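Local coordinates for protein homocysteine S-methyltransferase (Escherichia coli, PDB 5DMM) that catalyses zinc-dependent methyl transfer from S-methylmethionine, or less efficiently S-adenosylmethionine, to homocysteine, yielding methionine, at residues N47-L50 / I51-H55; G21-A24 / T25-A29; I92-S95 / V96-R100; K101-E104 / A105-E109. All blocks are in the same frame, centred on the assembly; numbering follows the deposited sequence.

Interaction 1. Residues N47-L50 / I51-H55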
loop_
_atom_site.group_PDB
_atom_site.type_symbol
_atom_site.label_atom_id
_atom_site.label_comp_id
_atom_site.label_asym_id
_atom_site.label_seq_id
_atom_site.Cartn_x
_atom_site.Cartn_y
_atom_site.Cartn_z
ATOM N N ASN A 47 1.903 -20.690 -6.953
ATOM C CA ASN A 47 1.969 -20.883 -5.503
ATOM C C ASN A 47 1.107 -19.896 -4.701
ATOM O O ASN A 47 1.607 -19.235 -3.787
ATOM C CB ASN A 47 3.428 -20.793 -5.031
ATOM C CG ASN A 47 4.228 -22.036 -5.381
ATOM O OD1 ASN A 47 5.089 -22.008 -6.266
ATOM N ND2 ASN A 47 3.934 -23.136 -4.701
ATOM N N PRO A 48 -0.193 -19.814 -5.014
ATOM C CA PRO A 48 -1.007 -18.826 -4.301
ATOM C C PRO A 48 -1.102 -19.134 -2.810
ATOM O O PRO A 48 -1.339 -18.228 -2.011
ATOM C CB PRO A 48 -2.379 -18.942 -4.975
ATOM C CG PRO A 48 -2.396 -20.318 -5.552
ATOM C CD PRO A 48 -0.992 -20.567 -5.998
ATOM N N GLU A 49 -0.893 -20.394 -2.436
ATOM C CA GLU A 49 -0.975 -20.760 -1.031
ATOM C C GLU A 49 0.161 -20.129 -0.220
ATOM O O GLU A 49 0.012 -19.885 0.979
ATOM C CB GLU A 49 -0.968 -22.278 -0.877
ATOM C CG GLU A 49 0.375 -22.928 -1.153
ATOM C CD GLU A 49 0.714 -23.056 -2.639
ATOM O OE1 GLU A 49 -0.198 -22.931 -3.500
ATOM O OE2 GLU A 49 1.913 -23.290 -2.932
ATOM N N LEU A 50 1.290 -19.838 -0.859
ATOM C CA LEU A 50 2.389 -19.217 -0.124
ATOM C C LEU A 50 2.072 -17.749 0.151
ATOM O O LEU A 50 2.410 -17.238 1.204
ATOM C CB LEU A 50 3.715 -19.347 -0.874
ATOM C CG LEU A 50 4.267 -20.773 -0.991
ATOM C CD1 LEU A 50 5.591 -20.755 -1.725
ATOM C CD2 LEU A 50 4.426 -21.417 0.391
ATOM N N ILE A 51 1.412 -17.080 -0.788
ATOM C CA ILE A 51 0.985 -15.693 -0.564
ATOM C C ILE A 51 -0.010 -15.616 0.597
ATOM O O ILE A 51 0.084 -14.738 1.471
ATOM C CB ILE A 51 0.374 -15.095 -1.850
ATOM C CG1 ILE A 51 1.477 -14.864 -2.890
ATOM C CG2 ILE A 51 -0.358 -13.784 -1.557
ATOM C CD1 ILE A 51 0.937 -14.361 -4.248
ATOM N N ARG A 52 -0.963 -16.541 0.607
ATOM C CA ARG A 52 -1.936 -16.623 1.689
ATOM C C ARG A 52 -1.237 -16.880 3.029
ATOM O O ARG A 52 -1.600 -16.284 4.050
ATOM C CB ARG A 52 -2.956 -17.728 1.391
ATOM C CG ARG A 52 -4.038 -17.936 2.440
ATOM C CD ARG A 52 -4.534 -19.391 2.379
ATOM N NE ARG A 52 -3.486 -20.299 2.865
ATOM C CZ ARG A 52 -3.167 -21.477 2.325
ATOM N NH1 ARG A 52 -3.812 -21.942 1.262
ATOM N NH2 ARG A 52 -2.190 -22.199 2.857
ATOM N N GLU A 53 -0.232 -17.757 3.018
ATOM C CA GLU A 53 0.528 -18.066 4.230
ATOM C C GLU A 53 1.251 -16.825 4.764
ATOM O O GLU A 53 1.305 -16.593 5.974
ATOM C CB GLU A 53 1.522 -19.199 3.959
ATOM C CG GLU A 53 0.852 -20.570 3.861
ATOM C CD GLU A 53 1.825 -21.711 3.556
ATOM O OE1 GLU A 53 3.030 -21.571 3.863
ATOM O OE2 GLU A 53 1.377 -22.748 3.004
ATOM N N VAL A 54 1.817 -16.027 3.864
ATOM C CA VAL A 54 2.520 -14.825 4.302
ATOM C C VAL A 54 1.551 -13.810 4.906
ATOM O O VAL A 54 1.864 -13.178 5.922
ATOM C CB VAL A 54 3.301 -14.169 3.152
ATOM C CG1 VAL A 54 3.875 -12.826 3.619
ATOM C CG2 VAL A 54 4.412 -15.096 2.679
ATOM N N HIS A 55 0.374 -13.659 4.300
ATOM C CA HIS A 55 -0.630 -12.761 4.879
ATOM C C HIS A 55 -1.006 -13.242 6.292
ATOM O O HIS A 55 -1.126 -12.453 7.233
ATOM C CB HIS A 55 -1.881 -12.681 3.997
ATOM C CG HIS A 55 -1.693 -11.911 2.724
ATOM N ND1 HIS A 55 -1.172 -10.637 2.690
ATOM C CD2 HIS A 55 -1.989 -12.231 1.440
ATOM C CE1 HIS A 55 -1.149 -10.206 1.438
ATOM N NE2 HIS A 55 -1.643 -11.152 0.663
#
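The first two turns of helix 48-61 join Pro48, Glu49 and Leu50 to Arg52, Glu53 and Val54. Arg52 N donates to Pro48 O at 3.1 Å, with an N-H...O angle of 167°. Glu53 N binds Glu49 O, and Val54 N binds Leu50 O. Asn47 sits at the N-cap position, but its side chain makes no capping bond. Instead Asn47 ND2 donates to Glu49 OE2 at 2.7 Å, almost in its own amide plane and onto the syn lone pair of the carboxylate. Glu49 can meet it because its chain bends back at chi2 (-77°). The Arg52 guanidinium lies with one face over Glu49 O, which is offset toward the rim, and Arg52 NH1 is 3.6 Å from Glu49 CB. Arg52 NH2 and Glu53 OE2 form a long salt bridge of 3.6 Å. The Leu50 and Glu53 side chains cross obliquely, with Leu50 CD2 3.7 Å from Glu53 OE1. Ile51 is buried and packs on Leu98 of helix 85-109 and on Met23. Polar groups thus line one flank and apolar ones the other, as in an amphipathic helix packed within a TIM-barrel enzyme.

Interaction 2. Residues G21-A24 / T25-A29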
loop_
_atom_site.group_PDB
_atom_site.type_symbol
_atom_site.label_atom_id
_atom_site.label_comp_id
_atom_site.label_asym_id
_atom_site.label_seq_id
_atom_site.Cartn_x
_atom_site.Cartn_y
_atom_site.Cartn_z
ATOM N N GLY A 21 4.111 -5.984 6.282
ATOM C CA GLY A 21 5.425 -5.674 5.752
ATOM C C GLY A 21 5.604 -6.307 4.387
ATOM O O GLY A 21 4.625 -6.720 3.760
ATOM N N ALA A 22 6.852 -6.430 3.944
ATOM C CA ALA A 22 7.129 -6.921 2.596
ATOM C C ALA A 22 6.684 -8.374 2.383
ATOM O O ALA A 22 6.796 -9.228 3.265
ATOM C CB ALA A 22 8.618 -6.774 2.279
ATOM N N MET A 23 6.196 -8.635 1.179
ATOM C CA MET A 23 5.755 -9.954 0.751
ATOM C C MET A 23 6.958 -10.750 0.245
ATOM O O MET A 23 7.116 -11.932 0.564
ATOM C CB MET A 23 4.669 -9.789 -0.333
ATOM C CG MET A 23 4.236 -11.027 -1.101
ATOM S SD MET A 23 3.498 -12.289 -0.056
ATOM C CE MET A 23 1.968 -11.532 0.506
ATOM N N ALA A 24 7.821 -10.074 -0.510
ATOM C CA ALA A 24 8.932 -10.719 -1.222
ATOM C C ALA A 24 9.909 -11.466 -0.317
ATOM O O ALA A 24 10.308 -12.591 -0.633
ATOM C CB ALA A 24 9.689 -9.680 -2.038
ATOM N N THR A 25 10.307 -10.832 0.789
ATOM C CA THR A 25 11.242 -11.440 1.739
ATOM C C THR A 25 10.758 -12.810 2.185
ATOM O O THR A 25 11.511 -13.785 2.192
ATOM C CB THR A 25 11.439 -10.561 2.996
ATOM O OG1 THR A 25 10.159 -10.190 3.530
ATOM C CG2 THR A 25 12.209 -9.306 2.662
ATOM N N GLU A 26 9.485 -12.865 2.545
ATOM C CA GLU A 26 8.876 -14.065 3.083
ATOM C C GLU A 26 8.708 -15.145 2.025
ATOM O O GLU A 26 8.891 -16.323 2.310
ATOM C CB GLU A 26 7.528 -13.722 3.716
ATOM C CG GLU A 26 7.646 -13.276 5.170
ATOM C CD GLU A 26 7.488 -14.436 6.140
ATOM O OE1 GLU A 26 6.807 -15.424 5.779
ATOM O OE2 GLU A 26 8.036 -14.367 7.261
ATOM N N LEU A 27 8.355 -14.748 0.808
ATOM C CA LEU A 27 8.208 -15.731 -0.272
ATOM C C LEU A 27 9.550 -16.353 -0.622
ATOM O O LEU A 27 9.656 -17.571 -0.822
ATOM C CB LEU A 27 7.590 -15.084 -1.507
ATOM C CG LEU A 27 6.125 -14.681 -1.381
ATOM C CD1 LEU A 27 5.640 -14.005 -2.672
ATOM C CD2 LEU A 27 5.262 -15.906 -1.079
ATOM N N GLU A 28 10.575 -15.513 -0.701
ATOM C CA GLU A 28 11.930 -15.989 -0.956
ATOM C C GLU A 28 12.448 -16.936 0.130
ATOM O O GLU A 28 13.117 -17.934 -0.171
ATOM C CB GLU A 28 12.877 -14.800 -1.100
ATOM C CG GLU A 28 12.635 -13.985 -2.352
ATOM C CD GLU A 28 13.742 -12.992 -2.598
ATOM O OE1 GLU A 28 14.346 -12.530 -1.604
ATOM O OE2 GLU A 28 14.017 -12.685 -3.781
ATOM N N ALA A 29 12.151 -16.623 1.390
ATOM C CA ALA A 29 12.526 -17.506 2.493
ATOM C C ALA A 29 11.877 -18.885 2.344
ATOM O O ALA A 29 12.439 -19.890 2.774
ATOM C CB ALA A 29 12.137 -16.885 3.832
#
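Two backbone bonds start helix 24-29, which follows the first strand of the TIM barrel. Glu28 N donates to Ala24 O at 2.9 Å, with an N-H...O angle of 170°. Leu27 N donates to Met23 O at 3.1 Å. Thr25 OG1 lies 3.5 Å from Ala22 O, but its hydrogen-bond partner is Thr298 O, while Ala22 O is bound by Tyr58 OH, Ala22 N by Thr298 OG1, and the carboxylate of Glu26 turns away from the segment 21-24 to a salt bridge with Arg30. The loop before the helix is thus tied to two separate parts of the chain.

The packing is carried by Met23 and Leu27. In Met23, chi1 (169°) and the bend at chi2 (62°) put CG and SD beside Leu27. The further bend at chi3 carries CE on toward helix 48-61. Leu27 CG is 3.8 Å from Met23 SD. Outside the segments, Met23 also rests on Val54 and His55 of helix 48-61, and both Met23 and Leu27 touch Trp39. The zinc-binding end of the barrel is close: the side chain of Ala22 is about 6 Å from that of Cys295, a zinc ligand, and the side chain of Met23 is about 7 Å from the bound homocysteine. On the outer side of the turn, the aliphatic part of Glu28 covers a backbone carbonyl, with Glu28 CG 3.2 Å from Ala24 O. The closest apolar pair of side-chain atoms is Met23 CG and Leu27 CD1, at 3.6 Å.

Interaction 3. Residues I92-S95 / V96-R100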
loop_
_atom_site.group_PDB
_atom_site.type_symbol
_atom_site.label_atom_id
_atom_site.label_comp_id
_atom_site.label_asym_id
_atom_site.label_seq_id
_atom_site.Cartn_x
_atom_site.Cartn_y
_atom_site.Cartn_z
ATOM N N ILE A 92 -5.595 -10.014 -10.265
ATOM C CA ILE A 92 -5.693 -8.911 -9.313
ATOM C C ILE A 92 -6.710 -9.273 -8.239
ATOM O O ILE A 92 -6.446 -9.117 -7.032
ATOM C CB ILE A 92 -6.075 -7.600 -10.017
ATOM C CG1 ILE A 92 -4.920 -7.140 -10.917
ATOM C CG2 ILE A 92 -6.430 -6.521 -8.995
ATOM C CD1 ILE A 92 -5.356 -6.206 -12.020
ATOM N N GLY A 93 -7.859 -9.780 -8.675
ATOM C CA GLY A 93 -8.901 -10.193 -7.753
ATOM C C GLY A 93 -8.434 -11.311 -6.831
ATOM O O GLY A 93 -8.753 -11.326 -5.632
ATOM N N LYS A 94 -7.671 -12.243 -7.392
ATOM C CA LYS A 94 -7.097 -13.342 -6.624
ATOM C C LYS A 94 -6.209 -12.847 -5.476
ATOM O O LYS A 94 -6.201 -13.443 -4.401
ATOM C CB LYS A 94 -6.284 -14.253 -7.533
ATOM C CG LYS A 94 -5.672 -15.448 -6.822
ATOM C CD LYS A 94 -6.738 -16.441 -6.392
ATOM C CE LYS A 94 -6.140 -17.820 -6.134
ATOM N NZ LYS A 94 -5.617 -18.442 -7.381
ATOM N N SER A 95 -5.481 -11.757 -5.709
ATOM C CA SER A 95 -4.587 -11.214 -4.684
ATOM C C SER A 95 -5.389 -10.777 -3.460
ATOM O O SER A 95 -4.908 -10.892 -2.327
ATOM C CB SER A 95 -3.741 -10.049 -5.235
ATOM O OG SER A 95 -4.470 -8.830 -5.313
ATOM N N VAL A 96 -6.610 -10.294 -3.696
ATOM C CA VAL A 96 -7.530 -9.894 -2.632
ATOM C C VAL A 96 -8.121 -11.119 -1.962
ATOM O O VAL A 96 -8.219 -11.185 -0.746
ATOM C CB VAL A 96 -8.685 -9.022 -3.157
ATOM C CG1 VAL A 96 -9.580 -8.543 -1.984
ATOM C CG2 VAL A 96 -8.139 -7.824 -3.916
ATOM N N GLU A 97 -8.513 -12.093 -2.772
ATOM C CA GLU A 97 -9.098 -13.319 -2.261
ATOM C C GLU A 97 -8.150 -14.022 -1.281
ATOM O O GLU A 97 -8.580 -14.498 -0.235
ATOM C CB GLU A 97 -9.455 -14.249 -3.428
ATOM C CG GLU A 97 -10.126 -15.545 -3.040
ATOM C CD GLU A 97 -10.272 -16.486 -4.236
ATOM O OE1 GLU A 97 -10.564 -15.998 -5.354
ATOM O OE2 GLU A 97 -10.068 -17.711 -4.068
ATOM N N LEU A 98 -6.864 -14.069 -1.617
ATOM C CA LEU A 98 -5.894 -14.774 -0.772
ATOM C C LEU A 98 -5.704 -14.053 0.553
ATOM O O LEU A 98 -5.528 -14.695 1.587
ATOM C CB LEU A 98 -4.549 -14.920 -1.481
ATOM C CG LEU A 98 -4.549 -15.843 -2.700
ATOM C CD1 LEU A 98 -3.260 -15.666 -3.486
ATOM C CD2 LEU A 98 -4.697 -17.300 -2.233
ATOM N N ALA A 99 -5.752 -12.725 0.536
ATOM C CA ALA A 99 -5.644 -11.987 1.791
ATOM C C ALA A 99 -6.911 -12.179 2.626
ATOM O O ALA A 99 -6.849 -12.283 3.857
ATOM C CB ALA A 99 -5.386 -10.482 1.531
ATOM N N ARG A 100 -8.063 -12.215 1.963
ATOM C CA ARG A 100 -9.319 -12.420 2.677
ATOM C C ARG A 100 -9.356 -13.830 3.279
ATOM O O ARG A 100 -9.865 -14.023 4.385
ATOM C CB ARG A 100 -10.516 -12.191 1.747
ATOM C CG ARG A 100 -10.646 -10.746 1.249
ATOM C CD ARG A 100 -11.832 -10.610 0.310
ATOM N NE ARG A 100 -13.066 -10.936 1.013
ATOM C CZ ARG A 100 -14.213 -11.264 0.429
ATOM N NH1 ARG A 100 -14.304 -11.325 -0.894
ATOM N NH2 ARG A 100 -15.274 -11.534 1.179
#
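Lys94 carries the side-chain contacts here, reaching both Glu97 and Leu98 on the next turn of helix 85-109. Its CG is 4.1 Å from Leu98 CD1, while Lys94 CE approaches Leu98 CD2. On its other neighbour, Lys94 CD is 4.0 Å from Glu97 OE1. Both pairs of side chains cross at a slant. The bend of Lys94 at chi2 (69°) lets its methylene groups do this touching. The charged ends stay apart, with Lys94 NZ 5.6 Å from Glu97 OE2. Any attraction between them is therefore probably modest. Glu97 OE2 has instead a long, weak ion pair with Lys101 NZ.

The backbone sets these positions. Leu98 N donates to Lys94 O at 2.9 Å. Gly93 O takes two N-H groups: Glu97 N at 3.0 Å, and Val96 N in a weak bond. Leu98 also closes over the backbone, as its CG is 3.4 Å from Lys94 O. Ser95 OG donates back to Ile92 O, three residues before it, at 2.6 Å, in the carbonyl plane and on a lone pair. This bond satisfies a buried hydroxyl within its own helix. Ser95 OG lies between its own backbone N and carbonyl carbon (chi1 78°), which turns it back toward Ile92.

Further out, Ile92 and Val96 pack on Leu157 of helix 143-159. Leu98 packs on another side, onto Pro48 of helix 48-61 and Leu44 of helix 39-46. Helix 85-109 is thus held between neighbouring helices, as in the outer helical layer of a TIM barrel.

Interaction 4. Residues K101-E104 / A105-E109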
loop_
_atom_site.group_PDB
_atom_site.type_symbol
_atom_site.label_atom_id
_atom_site.label_comp_id
_atom_site.label_asym_id
_atom_site.label_seq_id
_atom_site.Cartn_x
_atom_site.Cartn_y
_atom_site.Cartn_z
ATOM N N LYS A 101 -8.811 -14.803 2.549
ATOM C CA LYS A 101 -8.731 -16.175 3.054
ATOM C C LYS A 101 -7.837 -16.254 4.285
ATOM O O LYS A 101 -8.156 -16.968 5.230
ATOM C CB LYS A 101 -8.207 -17.135 1.979
ATOM C CG LYS A 101 -9.145 -17.350 0.789
ATOM C CD LYS A 101 -10.341 -18.212 1.139
ATOM C CE LYS A 101 -11.131 -18.598 -0.111
ATOM N NZ LYS A 101 -10.297 -19.333 -1.110
ATOM N N ALA A 102 -6.721 -15.524 4.273
ATOM C CA ALA A 102 -5.834 -15.481 5.435
ATOM C C ALA A 102 -6.517 -14.833 6.647
ATOM O O ALA A 102 -6.300 -15.246 7.789
ATOM C CB ALA A 102 -4.545 -14.740 5.101
ATOM N N ARG A 103 -7.343 -13.821 6.389
ATOM C CA ARG A 103 -8.115 -13.172 7.443
ATOM C C ARG A 103 -9.145 -14.130 8.047
ATOM O O ARG A 103 -9.334 -14.164 9.268
ATOM C CB ARG A 103 -8.814 -11.923 6.910
ATOM C CG ARG A 103 -9.692 -11.229 7.952
ATOM C CD ARG A 103 -10.206 -9.877 7.447
ATOM N NE ARG A 103 -11.055 -10.021 6.266
ATOM C CZ ARG A 103 -11.485 -9.000 5.531
ATOM N NH1 ARG A 103 -11.141 -7.756 5.854
ATOM N NH2 ARG A 103 -12.249 -9.223 4.469
ATOM N N GLU A 104 -9.816 -14.900 7.191
ATOM C CA GLU A 104 -10.743 -15.926 7.674
ATOM C C GLU A 104 -10.006 -16.923 8.569
ATOM O O GLU A 104 -10.479 -17.251 9.657
ATOM C CB GLU A 104 -11.417 -16.655 6.504
ATOM C CG GLU A 104 -12.353 -15.779 5.696
ATOM C CD GLU A 104 -13.450 -15.165 6.545
ATOM O OE1 GLU A 104 -14.328 -15.917 7.010
ATOM O OE2 GLU A 104 -13.431 -13.935 6.764
ATOM N N ALA A 105 -8.842 -17.388 8.110
ATOM C CA ALA A 105 -8.027 -18.340 8.864
ATOM C C ALA A 105 -7.584 -17.805 10.224
ATOM O O ALA A 105 -7.628 -18.524 11.224
ATOM C CB ALA A 105 -6.805 -18.750 8.051
ATOM N N TYR A 106 -7.148 -16.550 10.269
ATOM C CA TYR A 106 -6.665 -16.002 11.519
ATOM C C TYR A 106 -7.819 -15.792 12.502
ATOM O O TYR A 106 -7.673 -16.030 13.702
ATOM C CB TYR A 106 -5.912 -14.685 11.296
ATOM C CG TYR A 106 -5.261 -14.227 12.575
ATOM C CD1 TYR A 106 -4.320 -15.029 13.215
ATOM C CD2 TYR A 106 -5.621 -13.030 13.176
ATOM C CE1 TYR A 106 -3.736 -14.627 14.404
ATOM C CE2 TYR A 106 -5.036 -12.629 14.371
ATOM C CZ TYR A 106 -4.097 -13.430 14.971
ATOM O OH TYR A 106 -3.521 -13.036 16.158
ATOM N N LEU A 107 -8.966 -15.349 11.998
ATOM C CA LEU A 107 -10.105 -15.060 12.868
ATOM C C LEU A 107 -10.750 -16.341 13.370
ATOM O O LEU A 107 -11.430 -16.336 14.390
ATOM C CB LEU A 107 -11.141 -14.193 12.147
ATOM C CG LEU A 107 -10.708 -12.752 11.904
ATOM C CD1 LEU A 107 -11.730 -12.017 11.058
ATOM C CD2 LEU A 107 -10.481 -12.025 13.228
ATOM N N ALA A 108 -10.535 -17.438 12.659
ATOM C CA ALA A 108 -10.977 -18.736 13.154
ATOM C C ALA A 108 -10.080 -19.148 14.333
ATOM O O ALA A 108 -10.561 -19.598 15.375
ATOM C CB ALA A 108 -10.942 -19.780 12.040
ATOM N N GLU A 109 -8.775 -18.966 14.152
ATOM C CA GLU A 109 -7.765 -19.190 15.186
ATOM C C GLU A 109 -7.923 -18.233 16.370
ATOM O O GLU A 109 -7.915 -18.661 17.525
ATOM C CB GLU A 109 -6.373 -19.051 14.556
ATOM C CG GLU A 109 -5.194 -18.881 15.497
ATOM C CD GLU A 109 -3.889 -18.687 14.723
ATOM O OE1 GLU A 109 -3.871 -18.997 13.512
ATOM O OE2 GLU A 109 -2.890 -18.223 15.313
#
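The chi1 of Arg103 (177°) and of Leu107 (-71°) bring the two side chains together one turn apart. Arg103 has CG opposite its backbone N, whereas Leu107 has CG beside its own N. The two side chains then run side by side and point the same way. Arg103 CG touches Leu107 CD1 at 3.8 Å, and Leu107 CG sits 3.3 Å from Arg103 O. Beneath them Leu107 N donates to Arg103 O at 3.0 Å. Three more bonds of the same kind link Ala105 N to Lys101 O, Tyr106 N to Ala102 O and Ala108 N to Glu104 O. This is the regular alpha-helical pattern of the last turns of helix 85-109, part of the outer layer of the TIM barrel. Small side chains sit close to the backbone: Ala105 CB is 3.5 Å from Ala102 O, and Ala108 CB is 3.5 Å from Glu104 O. The guanidinium of Arg103 turns away from Leu107 to a salt bridge with Asp163 and a hydrogen bond to Leu116 O. Tyr106 leads its ring away from the segment 101-104 and packs it on Leu56 and Arg60 of helix 48-61. The Tyr106 hydroxyl is hydrogen-bonded to Asn110 ND2.

Interactions 3 and 4 adjoin on helix 85-109, but the first is largely buried and the second lies at the surface. Interaction 1 touches both. His55 CD2 packs 3.7 Å from Ala99 CA of interaction 3, and His55 CB lies 3.5 Å from Ala102 CB of interaction 4. Interaction 1 also meets interaction 2, where His55 CE1 is 3.5 Å from Met23 CE. Helix 48-61 therefore bridges helix 85-109 and the turn at 21-29; interaction 2 touches neither interaction 3 nor interaction 4. Interaction 2 is the one nearest the zinc ligands. The stronger side-chain bonds of interactions 1 and 3 (Asn47-Glu49, Ser95-Ile92) are local, while Thr25 and Arg103 find their partners farther along the chain.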